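Long-range contact in papain-like protease (Human betacoronavirus 2c EMC/2012, PDB 4PT5), which probably cleaves the viral polyprotein as a cysteine protease of the papain-like clan, and probably acts on ubiquitin conjugates as its coronavirus relatives do: residues A[241-246]-A[315-320]. Numbering follows the deposited sequence.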
loop_
_atom_site.group_PDB
_atom_site.type_symbol
_atom_site.label_atom_id
_atom_site.label_comp_id
_atom_site.label_asym_id
_atom_site.label_seq_id
_atom_site.Cartn_x
_atom_site.Cartn_y
_atom_site.Cartn_z
ATOM N N HIS A 241 -3.462 -17.280 26.652
ATOM C CA HIS A 241 -3.354 -15.910 26.152
ATOM C C HIS A 241 -2.630 -15.019 27.121
ATOM O O HIS A 241 -3.172 -14.648 28.164
ATOM C CB HIS A 241 -4.739 -15.350 25.824
ATOM C CG HIS A 241 -4.732 -14.254 24.781
ATOM N ND1 HIS A 241 -5.747 -13.384 24.642
ATOM C CD2 HIS A 241 -3.783 -13.907 23.818
ATOM C CE1 HIS A 241 -5.471 -12.527 23.642
ATOM N NE2 HIS A 241 -4.268 -12.848 23.139
ATOM N N THR A 242 -1.389 -14.680 26.782
ATOM C CA THR A 242 -0.578 -13.776 27.593
ATOM C C THR A 242 -0.064 -12.624 26.727
ATOM O O THR A 242 0.740 -12.835 25.819
ATOM C CB THR A 242 0.600 -14.519 28.263
ATOM O OG1 THR A 242 0.135 -15.753 28.826
ATOM C CG2 THR A 242 1.225 -13.665 29.365
ATOM N N THR A 243 -0.548 -11.414 27.006
ATOM C CA THR A 243 -0.180 -10.215 26.238
ATOM C C THR A 243 0.066 -9.006 27.155
ATOM O O THR A 243 -0.345 -9.025 28.316
ATOM C CB THR A 243 -1.272 -9.836 25.204
ATOM O OG1 THR A 243 -2.498 -9.520 25.877
ATOM C CG2 THR A 243 -1.513 -10.960 24.203
ATOM N N PRO A 244 0.759 -7.964 26.648
ATOM C CA PRO A 244 0.819 -6.688 27.371
ATOM C C PRO A 244 -0.445 -5.845 27.170
ATOM O O PRO A 244 -0.758 -4.991 28.003
ATOM C CB PRO A 244 2.029 -5.988 26.746
ATOM C CG PRO A 244 2.139 -6.566 25.379
ATOM C CD PRO A 244 1.702 -7.997 25.513
ATOM N N TRP A 245 -1.148 -6.094 26.067
ATOM C CA TRP A 245 -2.411 -5.434 25.726
ATOM C C TRP A 245 -3.066 -6.194 24.609
ATOM O O TRP A 245 -2.422 -7.024 23.963
ATOM C CB TRP A 245 -2.183 -3.978 25.317
ATOM C CG TRP A 245 -1.058 -3.790 24.326
ATOM C CD1 TRP A 245 0.262 -3.440 24.597
ATOM C CD2 TRP A 245 -1.117 -3.941 22.862
ATOM N NE1 TRP A 245 0.998 -3.363 23.442
ATOM C CE2 TRP A 245 0.234 -3.652 22.366
ATOM C CE3 TRP A 245 -2.115 -4.270 21.948
ATOM C CZ2 TRP A 245 0.546 -3.700 21.015
ATOM C CZ3 TRP A 245 -1.787 -4.314 20.589
ATOM C CH2 TRP A 245 -0.489 -4.036 20.136
ATOM N N LEU A 246 -4.345 -5.922 24.361
ATOM C CA LEU A 246 -5.073 -6.617 23.302
ATOM C C LEU A 246 -5.916 -5.679 22.448
ATOM O O LEU A 246 -6.832 -5.024 22.944
ATOM C CB LEU A 246 -5.952 -7.729 23.889
ATOM C CG LEU A 246 -6.881 -8.511 22.949
ATOM C CD1 LEU A 246 -6.105 -9.413 21.995
ATOM C CD2 LEU A 246 -7.883 -9.322 23.756
ATOM N N PRO A 315 -6.602 -4.228 28.162
ATOM C CA PRO A 315 -5.325 -4.355 28.872
ATOM C C PRO A 315 -4.661 -5.711 28.611
ATOM O O PRO A 315 -5.168 -6.507 27.815
ATOM C CB PRO A 315 -5.723 -4.234 30.352
ATOM C CG PRO A 315 -7.114 -3.699 30.356
ATOM C CD PRO A 315 -7.736 -4.217 29.099
ATOM N N GLY A 316 -3.535 -5.961 29.273
ATOM C CA GLY A 316 -2.805 -7.219 29.128
ATOM C C GLY A 316 -3.602 -8.431 29.562
ATOM O O GLY A 316 -4.197 -8.437 30.639
ATOM N N GLN A 317 -3.617 -9.455 28.713
ATOM C CA GLN A 317 -4.334 -10.694 29.003
ATOM C C GLN A 317 -3.441 -11.691 29.740
ATOM O O GLN A 317 -2.224 -11.722 29.535
ATOM C CB GLN A 317 -4.869 -11.334 27.715
ATOM C CG GLN A 317 -5.592 -10.397 26.757
ATOM C CD GLN A 317 -6.851 -9.795 27.347
ATOM O OE1 GLN A 317 -6.809 -8.748 27.990
ATOM N NE2 GLN A 317 -7.980 -10.447 27.116
ATOM N N LYS A 318 -4.061 -12.485 30.609
ATOM C CA LYS A 318 -3.407 -13.602 31.292
ATOM C C LYS A 318 -4.493 -14.629 31.610
ATOM O O LYS A 318 -5.175 -14.537 32.636
ATOM C CB LYS A 318 -2.683 -13.132 32.561
ATOM C CG LYS A 318 -1.556 -14.055 33.011
ATOM C CD LYS A 318 -0.665 -13.408 34.067
ATOM C CE LYS A 318 -1.108 -13.740 35.487
ATOM N NZ LYS A 318 -2.295 -12.957 35.932
ATOM N N TYR A 319 -4.657 -15.595 30.707
ATOM C CA TYR A 319 -5.814 -16.490 30.723
ATOM C C TYR A 319 -5.493 -17.916 30.278
ATOM O O TYR A 319 -4.705 -18.130 29.354
ATOM C CB TYR A 319 -6.943 -15.892 29.864
ATOM C CG TYR A 319 -7.998 -16.874 29.395
ATOM C CD1 TYR A 319 -9.025 -17.286 30.244
ATOM C CD2 TYR A 319 -7.971 -17.385 28.096
ATOM C CE1 TYR A 319 -9.990 -18.185 29.813
ATOM C CE2 TYR A 319 -8.931 -18.283 27.657
ATOM C CZ TYR A 319 -9.936 -18.679 28.517
ATOM O OH TYR A 319 -10.889 -19.569 28.079
ATOM N N SER A 320 -6.114 -18.878 30.958
ATOM C CA SER A 320 -6.081 -20.285 30.569
ATOM C C SER A 320 -7.503 -20.835 30.547
ATOM O O SER A 320 -8.304 -20.519 31.431
ATOM C CB SER A 320 -5.215 -21.101 31.529
ATOM O OG SER A 320 -3.841 -20.824 31.332
#
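With chi1 at 62°, Thr243 sets its OG1 between its own backbone N and carbonyl carbon, turned to the backbone of Gln317, while chi1 of Gln317 (-47°) swings CG beside its own N and back over that hydroxyl. The two side chains therefore run side by side. Gln317 N donates to Thr243 OG1 over 3.0 Å in a nearly straight bond, and Thr243 N returns one to Gln317 O, also 3.0 Å, so that the two residues are linked twice. The same OG1 gives a weak bond to Trp245 O, within its own segment. The methylenes of Gln317 fill the gap between His241 and Leu246: its CG approaches the imidazole obliquely, 3.7 Å from His241 ND1, and lies 3.9 Å from Leu246 CB. Leu246 CD1 meets the same imidazole at its edge, in the ring plane; the far nitrogen, NE2, is bonded to Ala208 O, and Leu220 of helix 217-220 packs against both His241 and Leu246. Beyond Gln317, His241 and Tyr319 are an antiparallel hydrogen-bonded pair, His241 N to Tyr319 O and Tyr319 N to His241 O, both 3.1 Å. Lys318 and Tyr319 together face His241, a classic beta bulge, and Lys318 CA adds a CA-H...O contact to His241 O. His241 CB sits at the edge of the Tyr319 ring, which makes a cation-pi contact with Arg221. Strand 318-320 thus joins strand 233-242 in the sheet leading to the zinc-binding fingers, where one segment enters the palm sheet and the other leaves it. By accepting from Gln317 N and giving its weak bond to Trp245 O, one threonine hydroxyl links the two segments in the stretch between the sheets.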